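Local coordinates for protein KLTH0A00704p (PDB 4J2G) that probably acts in autophagy as Atg13, whose HORMA domain, the part modelled here, mediates recruitment of PI 3-kinase, at residues 88-98 with 124-135; 238-247 with 258-266. The protein carries 1 engineered substitution. All coordinates share one frame; numbering follows the deposited sequence.

Interaction 1: residues 88-98 with 124-135. With SO4 (sulfate ion), chain C.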
loop_
_atom_site.group_PDB
_atom_site.type_symbol
_atom_site.label_atom_id
_atom_site.label_comp_id
_atom_site.label_asym_id
_atom_site.label_seq_id
_atom_site.Cartn_x
_atom_site.Cartn_y
_atom_site.Cartn_z
ATOM N N PRO A 88 9.816 -10.485 -1.809
ATOM C CA PRO A 88 8.590 -9.845 -1.290
ATOM C C PRO A 88 8.339 -8.476 -1.978
ATOM O O PRO A 88 9.291 -7.671 -2.189
ATOM C CB PRO A 88 8.894 -9.677 0.220
ATOM C CG PRO A 88 10.401 -9.582 0.261
ATOM C CD PRO A 88 10.857 -10.601 -0.764
ATOM N N LEU A 89 7.075 -8.263 -2.334
ATOM C CA LEU A 89 6.582 -7.114 -3.099
ATOM C C LEU A 89 5.903 -6.108 -2.176
ATOM O O LEU A 89 4.891 -6.403 -1.555
ATOM C CB LEU A 89 5.650 -7.573 -4.223
ATOM C CG LEU A 89 4.825 -6.739 -5.278
ATOM C CD1 LEU A 89 4.803 -5.254 -5.157
ATOM C CD2 LEU A 89 5.240 -7.089 -6.701
ATOM N N VAL A 90 6.525 -4.924 -2.086
ATOM C CA VAL A 90 6.097 -3.826 -1.263
ATOM C C VAL A 90 5.523 -2.702 -2.099
ATOM O O VAL A 90 6.075 -2.336 -3.121
ATOM C CB VAL A 90 7.232 -3.391 -0.333
ATOM C CG1 VAL A 90 6.930 -2.060 0.447
ATOM C CG2 VAL A 90 7.411 -4.534 0.637
ATOM N N ILE A 91 4.341 -2.213 -1.703
ATOM C CA ILE A 91 3.718 -1.069 -2.390
ATOM C C ILE A 91 3.435 0.071 -1.403
ATOM O O ILE A 91 2.804 -0.150 -0.403
ATOM C CB ILE A 91 2.446 -1.458 -3.113
ATOM C CG1 ILE A 91 2.793 -2.485 -4.216
ATOM C CG2 ILE A 91 1.803 -0.249 -3.820
ATOM C CD1 ILE A 91 1.572 -3.060 -4.892
ATOM N N GLU A 92 3.929 1.265 -1.691
ATOM C CA GLU A 92 3.634 2.418 -0.827
ATOM C C GLU A 92 2.638 3.330 -1.559
ATOM O O GLU A 92 2.756 3.520 -2.731
ATOM C CB GLU A 92 4.897 3.157 -0.569
ATOM C CG GLU A 92 5.871 2.384 0.342
ATOM C CD GLU A 92 7.048 3.308 0.803
ATOM O OE1 GLU A 92 7.394 4.262 0.072
ATOM O OE2 GLU A 92 7.588 3.093 1.892
ATOM N N THR A 93 1.624 3.837 -0.861
ATOM C CA THR A 93 0.629 4.727 -1.434
ATOM C C THR A 93 0.825 5.984 -0.630
ATOM O O THR A 93 0.883 5.937 0.597
ATOM C CB THR A 93 -0.794 4.208 -1.243
ATOM O OG1 THR A 93 -0.985 3.015 -2.045
ATOM C CG2 THR A 93 -1.857 5.261 -1.718
ATOM N N TYR A 94 0.951 7.113 -1.315
ATOM C CA TYR A 94 1.209 8.365 -0.573
ATOM C C TYR A 94 0.457 9.537 -1.159
ATOM O O TYR A 94 0.027 9.481 -2.291
ATOM C CB TYR A 94 2.716 8.668 -0.537
ATOM C CG TYR A 94 3.308 8.650 -1.935
ATOM C CD1 TYR A 94 3.887 7.501 -2.454
ATOM C CD2 TYR A 94 3.248 9.764 -2.739
ATOM C CE1 TYR A 94 4.370 7.464 -3.744
ATOM C CE2 TYR A 94 3.768 9.743 -4.018
ATOM C CZ TYR A 94 4.349 8.594 -4.502
ATOM O OH TYR A 94 4.839 8.585 -5.797
ATOM N N LEU A 95 0.377 10.623 -0.388
ATOM C CA LEU A 95 -0.131 11.863 -0.885
ATOM C C LEU A 95 1.058 12.679 -1.318
ATOM O O LEU A 95 1.890 13.062 -0.484
ATOM C CB LEU A 95 -0.940 12.567 0.185
ATOM C CG LEU A 95 -1.636 13.869 -0.172
ATOM C CD1 LEU A 95 -2.621 13.675 -1.327
ATOM C CD2 LEU A 95 -2.331 14.374 1.071
ATOM N N ASP A 96 1.149 12.897 -2.631
ATOM C CA ASP A 96 2.264 13.639 -3.262
ATOM C C ASP A 96 2.171 15.173 -3.081
ATOM O O ASP A 96 1.171 15.794 -3.461
ATOM C CB ASP A 96 2.285 13.292 -4.743
ATOM C CG ASP A 96 3.511 13.812 -5.456
ATOM O OD1 ASP A 96 4.199 14.748 -4.952
ATOM O OD2 ASP A 96 3.773 13.281 -6.559
ATOM N N LEU A 97 3.194 15.798 -2.506
ATOM C CA LEU A 97 3.083 17.223 -2.139
ATOM C C LEU A 97 3.974 18.154 -2.970
ATOM O O LEU A 97 4.165 19.322 -2.622
ATOM C CB LEU A 97 3.468 17.421 -0.680
ATOM C CG LEU A 97 2.653 16.669 0.362
ATOM C CD1 LEU A 97 3.048 17.212 1.717
ATOM C CD2 LEU A 97 1.164 16.808 0.128
ATOM N N ALA A 98 4.542 17.608 -4.036
ATOM C CA ALA A 98 5.470 18.303 -4.928
ATOM C C ALA A 98 5.006 19.698 -5.391
ATOM O O ALA A 98 5.826 20.632 -5.430
ATOM C CB ALA A 98 5.777 17.422 -6.141
ATOM N N LYS A 124 7.928 18.934 3.140
ATOM C CA LYS A 124 7.850 17.492 3.057
ATOM C C LYS A 124 7.377 17.093 1.676
ATOM O O LYS A 124 6.577 17.786 1.049
ATOM C CB LYS A 124 6.888 16.983 4.117
ATOM C CG LYS A 124 7.251 17.386 5.526
ATOM C CD LYS A 124 8.332 16.491 6.125
ATOM C CE LYS A 124 8.732 16.925 7.536
ATOM N NZ LYS A 124 9.919 16.122 7.966
ATOM N N SER A 125 7.885 15.993 1.182
ATOM C CA SER A 125 7.695 15.645 -0.238
ATOM C C SER A 125 6.360 14.857 -0.434
ATOM O O SER A 125 5.672 15.035 -1.455
ATOM C CB SER A 125 8.869 14.770 -0.657
ATOM O OG SER A 125 9.022 13.725 0.307
ATOM N N GLU A 126 6.018 14.021 0.561
ATOM C CA GLU A 126 4.802 13.126 0.538
ATOM C C GLU A 126 4.289 12.753 1.938
ATOM O O GLU A 126 5.030 12.855 2.914
ATOM C CB GLU A 126 5.096 11.827 -0.236
ATOM C CG GLU A 126 6.305 11.099 0.285
ATOM C CD GLU A 126 6.608 9.819 -0.470
ATOM O OE1 GLU A 126 6.838 9.904 -1.697
ATOM O OE2 GLU A 126 6.616 8.725 0.172
ATOM N N ILE A 127 3.018 12.335 2.036
ATOM C CA ILE A 127 2.501 11.730 3.264
ATOM C C ILE A 127 2.131 10.318 2.931
ATOM O O ILE A 127 1.271 10.097 2.060
ATOM C CB ILE A 127 1.271 12.487 3.767
ATOM C CG1 ILE A 127 1.668 13.931 4.060
ATOM C CG2 ILE A 127 0.550 11.786 4.962
ATOM C CD1 ILE A 127 0.495 14.897 4.043
HETATM N N MSE A 128 2.755 9.362 3.623
HETATM C CA MSE A 128 2.464 7.937 3.450
HETATM C C MSE A 128 1.060 7.637 3.880
HETATM O O MSE A 128 0.608 8.139 4.895
HETATM C CB MSE A 128 3.388 7.199 4.395
HETATM C CG MSE A 128 4.693 6.889 3.734
HETATM SE SE MSE A 128 4.632 5.890 2.061
HETATM C CE MSE A 128 3.962 4.303 3.006
ATOM N N LEU A 129 0.351 6.790 3.126
ATOM C CA LEU A 129 -0.989 6.480 3.500
ATOM C C LEU A 129 -1.214 4.954 3.682
ATOM O O LEU A 129 -2.029 4.555 4.497
ATOM C CB LEU A 129 -1.932 7.004 2.378
ATOM C CG LEU A 129 -1.913 8.502 2.017
ATOM C CD1 LEU A 129 -2.714 8.814 0.789
ATOM C CD2 LEU A 129 -2.367 9.344 3.192
ATOM N N GLU A 130 -0.568 4.140 2.860
ATOM C CA GLU A 130 -0.771 2.702 2.910
ATOM C C GLU A 130 0.533 2.039 2.588
ATOM O O GLU A 130 1.306 2.544 1.750
ATOM C CB GLU A 130 -1.724 2.195 1.821
ATOM C CG GLU A 130 -3.077 2.871 1.742
ATOM C CD GLU A 130 -3.901 2.403 0.489
ATOM O OE1 GLU A 130 -3.354 2.095 -0.652
ATOM O OE2 GLU A 130 -5.133 2.384 0.659
ATOM N N ARG A 131 0.755 0.878 3.184
ATOM C CA ARG A 131 1.896 0.072 2.711
ATOM C C ARG A 131 1.484 -1.377 2.614
ATOM O O ARG A 131 1.127 -1.967 3.614
ATOM C CB ARG A 131 3.115 0.222 3.595
ATOM C CG ARG A 131 4.386 -0.441 3.035
ATOM C CD ARG A 131 5.556 -0.227 4.028
ATOM N NE ARG A 131 6.150 1.114 3.915
ATOM C CZ ARG A 131 6.310 1.982 4.923
ATOM N NH1 ARG A 131 5.927 1.696 6.155
ATOM N NH2 ARG A 131 6.896 3.154 4.694
ATOM N N TRP A 132 1.563 -1.918 1.405
ATOM C CA TRP A 132 1.101 -3.302 1.102
ATOM C C TRP A 132 2.332 -4.165 1.041
ATOM O O TRP A 132 3.419 -3.707 0.669
ATOM C CB TRP A 132 0.454 -3.342 -0.289
ATOM C CG TRP A 132 -0.794 -2.564 -0.431
ATOM C CD1 TRP A 132 -0.903 -1.178 -0.648
ATOM C CD2 TRP A 132 -2.118 -3.069 -0.404
ATOM N NE1 TRP A 132 -2.218 -0.834 -0.702
ATOM C CE2 TRP A 132 -2.990 -1.965 -0.611
ATOM C CE3 TRP A 132 -2.672 -4.362 -0.218
ATOM C CZ2 TRP A 132 -4.386 -2.093 -0.655
ATOM C CZ3 TRP A 132 -4.030 -4.490 -0.255
ATOM C CH2 TRP A 132 -4.899 -3.347 -0.459
ATOM N N LEU A 133 2.164 -5.420 1.377
ATOM C CA LEU A 133 3.248 -6.388 1.307
ATOM C C LEU A 133 2.590 -7.664 0.748
ATOM O O LEU A 133 1.609 -8.123 1.304
ATOM C CB LEU A 133 3.661 -6.744 2.713
ATOM C CG LEU A 133 4.660 -7.909 2.801
ATOM C CD1 LEU A 133 5.990 -7.639 2.064
ATOM C CD2 LEU A 133 4.920 -8.389 4.225
ATOM N N ILE A 134 3.142 -8.198 -0.327
ATOM C CA ILE A 134 2.692 -9.457 -0.969
ATOM C C ILE A 134 3.965 -10.287 -1.001
ATOM O O ILE A 134 5.089 -9.760 -1.303
ATOM C CB ILE A 134 2.230 -9.180 -2.401
ATOM C CG1 ILE A 134 1.138 -8.082 -2.375
ATOM C CG2 ILE A 134 1.738 -10.469 -3.085
ATOM C CD1 ILE A 134 0.969 -7.390 -3.711
ATOM N N GLN A 135 3.818 -11.527 -0.580
ATOM C CA GLN A 135 4.923 -12.407 -0.208
ATOM C C GLN A 135 4.528 -13.871 -0.382
ATOM O O GLN A 135 3.339 -14.219 -0.211
ATOM C CB GLN A 135 4.958 -12.352 1.296
ATOM C CG GLN A 135 6.223 -11.881 1.879
ATOM C CD GLN A 135 6.061 -11.820 3.372
ATOM O OE1 GLN A 135 4.953 -12.043 3.917
ATOM N NE2 GLN A 135 7.154 -11.496 4.049
HETATM S S SO4 C . 7.314 4.708 7.919
HETATM O O1 SO4 C . 7.481 3.330 8.331
HETATM O O2 SO4 C . 6.857 5.357 9.156
HETATM O O3 SO4 C . 8.477 5.488 7.437
HETATM O O4 SO4 C . 6.374 4.708 6.781
HETATM O O HOH W 1 6.500 19.825 -1.143
#
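R131 grips E92 side-on. Its NE and NH2 both reach the single oxygen E92 OE2, NH2 at 2.9 Å and NE at a longer distance. That oxygen lies in the guanidinium plane, while the carboxylate and guanidinium planes are 42° apart. NE takes the anti lone pair, and NH2 meets the oxygen from above the carboxylate plane. The R131 chain bends at chi3 (-80°) and brings its outer edge to a sulfate ion, probably from the crystallisation liquor, which L221 N and S222 N also bind. R131 NH2 lies 2.7 Å from sulfate O4. M128 is a selenomethionine; its CE lies over one guanidinium face, and its SE is 3.8 Å from E92 CD. E92 OE1 pairs with R218, which also binds E126 OE2.

The two strands are antiparallel neighbours in the five-stranded sheet of the HORMA domain. A classic beta bulge shifts their register: L129 and E130 both face T93, and T93 O accepts from both backbone N atoms.

Beyond the bulge, the E126 carboxylate stacks on the Y94 ring, their planes 14° apart. E126 OE1 sits 3.6 Å above the ring centre and forms a salt bridge with R205. On the other sheet face, T93 OG1 donates to E130 OE1 at 2.9 Å. W132 NE1 reaches the same oxygen from the opposite face of the carboxylate, on a nearly straight line at 3.1 Å.

Interaction 2: residues 238-247 with 258-266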
loop_
_atom_site.group_PDB
_atom_site.type_symbol
_atom_site.label_atom_id
_atom_site.label_comp_id
_atom_site.label_asym_id
_atom_site.label_seq_id
_atom_site.Cartn_x
_atom_site.Cartn_y
_atom_site.Cartn_z
ATOM N N LEU A 238 1.137 -2.243 15.868
ATOM C CA LEU A 238 0.984 -0.916 15.252
ATOM C C LEU A 238 0.535 0.126 16.256
ATOM O O LEU A 238 -0.265 -0.155 17.146
ATOM C CB LEU A 238 0.001 -0.933 14.092
ATOM C CG LEU A 238 0.423 -1.750 12.867
ATOM C CD1 LEU A 238 -0.824 -1.837 11.989
ATOM C CD2 LEU A 238 1.643 -1.171 12.130
ATOM N N PRO A 239 1.060 1.320 16.123
ATOM C CA PRO A 239 0.521 2.534 16.830
ATOM C C PRO A 239 -0.954 2.728 16.455
ATOM O O PRO A 239 -1.353 2.264 15.425
ATOM C CB PRO A 239 1.344 3.726 16.276
ATOM C CG PRO A 239 2.310 3.182 15.245
ATOM C CD PRO A 239 1.986 1.655 15.019
ATOM N N ALA A 240 -1.729 3.378 17.326
ATOM C CA ALA A 240 -3.156 3.384 17.275
ATOM C C ALA A 240 -3.689 4.182 16.095
ATOM O O ALA A 240 -4.797 3.930 15.706
ATOM C CB ALA A 240 -3.715 3.880 18.652
ATOM N N HIS A 241 -2.933 5.181 15.556
ATOM C CA HIS A 241 -3.401 5.863 14.356
ATOM C C HIS A 241 -3.380 4.943 13.083
ATOM O O HIS A 241 -3.886 5.354 12.020
ATOM C CB HIS A 241 -2.656 7.208 14.095
ATOM C CG HIS A 241 -1.211 7.042 13.714
ATOM N ND1 HIS A 241 -0.247 6.598 14.607
ATOM C CD2 HIS A 241 -0.554 7.286 12.549
ATOM C CE1 HIS A 241 0.937 6.562 14.007
ATOM N NE2 HIS A 241 0.781 6.960 12.755
ATOM N N LEU A 242 -2.821 3.722 13.164
ATOM C CA LEU A 242 -2.678 2.874 11.927
ATOM C C LEU A 242 -3.556 1.617 12.066
ATOM O O LEU A 242 -3.907 1.230 13.163
ATOM C CB LEU A 242 -1.252 2.404 11.736
ATOM C CG LEU A 242 -0.203 3.486 11.462
ATOM C CD1 LEU A 242 1.191 2.834 11.345
ATOM C CD2 LEU A 242 -0.512 4.377 10.228
ATOM N N GLU A 243 -3.914 0.964 10.969
ATOM C CA GLU A 243 -4.729 -0.246 11.092
ATOM C C GLU A 243 -4.089 -1.260 10.122
ATOM O O GLU A 243 -3.323 -0.860 9.256
ATOM C CB GLU A 243 -6.119 0.065 10.628
ATOM C CG GLU A 243 -7.121 -1.026 10.858
ATOM C CD GLU A 243 -8.024 -0.761 12.054
ATOM O OE1 GLU A 243 -8.431 0.422 12.242
ATOM O OE2 GLU A 243 -8.336 -1.738 12.799
ATOM N N GLN A 244 -4.414 -2.548 10.245
ATOM C CA GLN A 244 -3.830 -3.559 9.411
ATOM C C GLN A 244 -4.905 -4.480 8.969
ATOM O O GLN A 244 -5.725 -4.804 9.780
ATOM C CB GLN A 244 -2.809 -4.425 10.170
ATOM C CG GLN A 244 -2.078 -5.427 9.198
ATOM C CD GLN A 244 -1.115 -6.335 9.934
ATOM O OE1 GLN A 244 -1.543 -7.098 10.828
ATOM N NE2 GLN A 244 0.197 -6.288 9.561
ATOM N N ARG A 245 -4.869 -4.927 7.711
ATOM C CA ARG A 245 -5.783 -6.005 7.190
ATOM C C ARG A 245 -4.923 -7.066 6.589
ATOM O O ARG A 245 -3.886 -6.734 6.000
ATOM C CB ARG A 245 -6.776 -5.522 6.070
ATOM C CG ARG A 245 -7.838 -4.599 6.591
ATOM C CD ARG A 245 -8.784 -5.353 7.513
ATOM N NE ARG A 245 -8.923 -4.629 8.788
ATOM C CZ ARG A 245 -9.854 -3.707 9.039
ATOM N NH1 ARG A 245 -10.759 -3.394 8.108
ATOM N NH2 ARG A 245 -9.881 -3.090 10.217
ATOM N N LYS A 246 -5.342 -8.341 6.680
ATOM C CA LYS A 246 -4.541 -9.417 6.113
ATOM C C LYS A 246 -5.511 -10.361 5.437
ATOM O O LYS A 246 -6.555 -10.633 5.958
ATOM C CB LYS A 246 -3.900 -10.233 7.177
ATOM C CG LYS A 246 -2.839 -9.662 8.036
ATOM C CD LYS A 246 -2.428 -10.867 8.855
ATOM C CE LYS A 246 -1.394 -10.572 9.900
ATOM N NZ LYS A 246 -2.084 -10.965 11.139
ATOM N N ILE A 247 -5.151 -10.860 4.280
ATOM C CA ILE A 247 -5.964 -11.820 3.577
ATOM C C ILE A 247 -5.579 -13.204 4.113
ATOM O O ILE A 247 -4.452 -13.407 4.604
ATOM C CB ILE A 247 -5.799 -11.589 2.065
ATOM C CG1 ILE A 247 -5.842 -10.054 1.841
ATOM C CG2 ILE A 247 -6.940 -12.193 1.297
ATOM C CD1 ILE A 247 -6.282 -9.559 0.468
ATOM N N ARG A 258 0.803 -14.755 1.142
ATOM C CA ARG A 258 0.274 -13.855 2.202
ATOM C C ARG A 258 0.265 -12.409 1.669
ATOM O O ARG A 258 1.313 -11.905 1.212
ATOM C CB ARG A 258 1.187 -13.863 3.453
ATOM C CG ARG A 258 1.286 -15.192 4.195
ATOM C CD ARG A 258 2.153 -15.131 5.436
ATOM N NE ARG A 258 2.386 -16.445 6.074
ATOM C CZ ARG A 258 1.505 -17.193 6.767
ATOM N NH1 ARG A 258 0.236 -16.822 6.971
ATOM N NH2 ARG A 258 1.913 -18.343 7.295
ATOM N N ILE A 259 -0.912 -11.773 1.711
ATOM C CA ILE A 259 -1.105 -10.342 1.412
ATOM C C ILE A 259 -1.572 -9.618 2.656
ATOM O O ILE A 259 -2.533 -10.018 3.286
ATOM C CB ILE A 259 -2.204 -10.116 0.345
ATOM C CG1 ILE A 259 -1.753 -10.809 -0.937
ATOM C CG2 ILE A 259 -2.384 -8.570 0.079
ATOM C CD1 ILE A 259 -2.852 -11.074 -1.927
ATOM N N SER A 260 -0.903 -8.560 3.003
ATOM C CA SER A 260 -1.353 -7.694 4.102
ATOM C C SER A 260 -1.158 -6.181 3.741
ATOM O O SER A 260 -0.455 -5.872 2.804
ATOM C CB SER A 260 -0.579 -8.033 5.354
ATOM O OG SER A 260 0.804 -7.735 5.066
ATOM N N VAL A 261 -1.827 -5.269 4.462
ATOM C CA VAL A 261 -1.715 -3.832 4.223
ATOM C C VAL A 261 -1.848 -3.175 5.581
ATOM O O VAL A 261 -2.702 -3.536 6.356
ATOM C CB VAL A 261 -2.766 -3.256 3.196
ATOM C CG1 VAL A 261 -4.178 -3.466 3.696
ATOM C CG2 VAL A 261 -2.533 -1.732 2.973
ATOM N N SER A 262 -0.960 -2.244 5.859
ATOM C CA SER A 262 -1.065 -1.294 6.983
ATOM C C SER A 262 -1.378 0.061 6.410
ATOM O O SER A 262 -0.740 0.465 5.438
ATOM C CB SER A 262 0.278 -1.191 7.661
ATOM O OG SER A 262 0.467 -2.409 8.371
ATOM N N TYR A 263 -2.344 0.760 7.016
ATOM C CA TYR A 263 -2.799 2.029 6.514
ATOM C C TYR A 263 -3.154 3.056 7.607
ATOM O O TYR A 263 -3.640 2.717 8.649
ATOM C CB TYR A 263 -3.957 1.843 5.551
ATOM C CG TYR A 263 -5.138 1.132 6.169
ATOM C CD1 TYR A 263 -5.215 -0.280 6.147
ATOM C CD2 TYR A 263 -6.173 1.830 6.724
ATOM C CE1 TYR A 263 -6.294 -0.948 6.706
ATOM C CE2 TYR A 263 -7.296 1.178 7.279
ATOM C CZ TYR A 263 -7.355 -0.211 7.242
ATOM O OH TYR A 263 -8.427 -0.843 7.821
ATOM N N ARG A 264 -2.862 4.322 7.356
ATOM C CA ARG A 264 -3.338 5.409 8.194
ATOM C C ARG A 264 -4.885 5.436 8.201
ATOM O O ARG A 264 -5.501 5.570 7.146
ATOM C CB ARG A 264 -2.736 6.694 7.575
ATOM C CG ARG A 264 -2.874 7.907 8.450
ATOM C CD ARG A 264 -2.339 9.177 7.734
ATOM N NE ARG A 264 -0.921 9.072 7.442
ATOM C CZ ARG A 264 0.076 9.197 8.341
ATOM N NH1 ARG A 264 -0.144 9.421 9.616
ATOM N NH2 ARG A 264 1.328 9.092 7.941
ATOM N N LYS A 265 -5.507 5.229 9.372
ATOM C CA LYS A 265 -6.971 5.355 9.587
ATOM C C LYS A 265 -7.641 6.625 9.089
ATOM O O LYS A 265 -8.759 6.590 8.609
ATOM C CB LYS A 265 -7.316 5.252 11.086
ATOM C CG LYS A 265 -7.066 3.875 11.743
ATOM C CD LYS A 265 -7.066 4.016 13.265
ATOM C CE LYS A 265 -7.395 2.709 13.930
ATOM N NZ LYS A 265 -7.211 2.888 15.389
ATOM N N ASP A 266 -6.976 7.768 9.240
ATOM C CA ASP A 266 -7.574 9.001 8.800
ATOM C C ASP A 266 -6.896 9.561 7.522
ATOM O O ASP A 266 -5.674 9.772 7.495
ATOM C CB ASP A 266 -7.364 9.988 9.945
ATOM C CG ASP A 266 -7.940 9.497 11.224
ATOM O OD1 ASP A 266 -9.117 9.882 11.463
ATOM O OD2 ASP A 266 -7.230 8.767 11.988
HETATM O O HOH W 2 -4.967 7.828 11.256
HETATM O O HOH W 3 -2.060 -12.908 4.884
#
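The Y263 ring has E243 CB over one face, offset toward the rim, in a CH-pi contact 3.9 Å from the ring centroid. R245 CG lies at the ring edge, in its plane. The hydroxyl sits over the R245 guanidinium: Y263 OH is 3.3 Å above the centre of that group, whose plane stands nearly upright to the ring at 87°. Bends at chi2 and chi3 of R245 carry the chain past the ring edge, so that the guanidinium faces the hydroxyl. They also place R245 NH2 3.3 Å from E243 OE2, in a salt bridge along the same strand. The E243 carboxylate and the Y263 ring are 30° apart.

At the other flat pair, R264 NH1 comes to the edge of the H241 ring, 3.7 Å from H241 CD2. Both polar ends are held by the loop nearby: H241 NE2 binds L221 O, and R264 NH1 binds K223 O. L242 CG lies over one face of the imidazole.

Strands 242-252 and 255-264 form a beta hairpin at one edge of the five-stranded sheet of the HORMA domain. E243 pairs with Y263, and R245 with V261, as hydrogen-bonded pairs. A type I turn from P239 to L242 leads into the first strand. K265 closes onto this turn: the ammonium K265 NZ meets A240 O at 2.6 Å, nearly head-on to the carbonyl. Backbone K265 N binds H241 O.

Toward the hairpin turn, I247 and I259 lie side by side, I247 CG1 to I259 CB at 3.9 Å, and both touch L167 of helix 158-177.

How the interactions relate
From the N terminus, helix 18-39 comes before strand 89-96. Interaction 1 closes when the chain returns as strand 126-136, after an excursion through strands 105-109 and 115-120 of the smaller sheet. Interaction 2 opens much later, after helices 158-177 and 179-187 and the edge strand 201-208. It is a hairpin contact of strands 242-252 and 255-264. The two loops follow in series and neither nests in nor crosses the other. They meet in space because strand 255-264 lies beside strand 126-136, with backbone bonds such as R131 N to S262 O. Together they tie four neighbouring strands of the five-stranded sheet, in the order 89-96, 126-136, 255-264, 242-252.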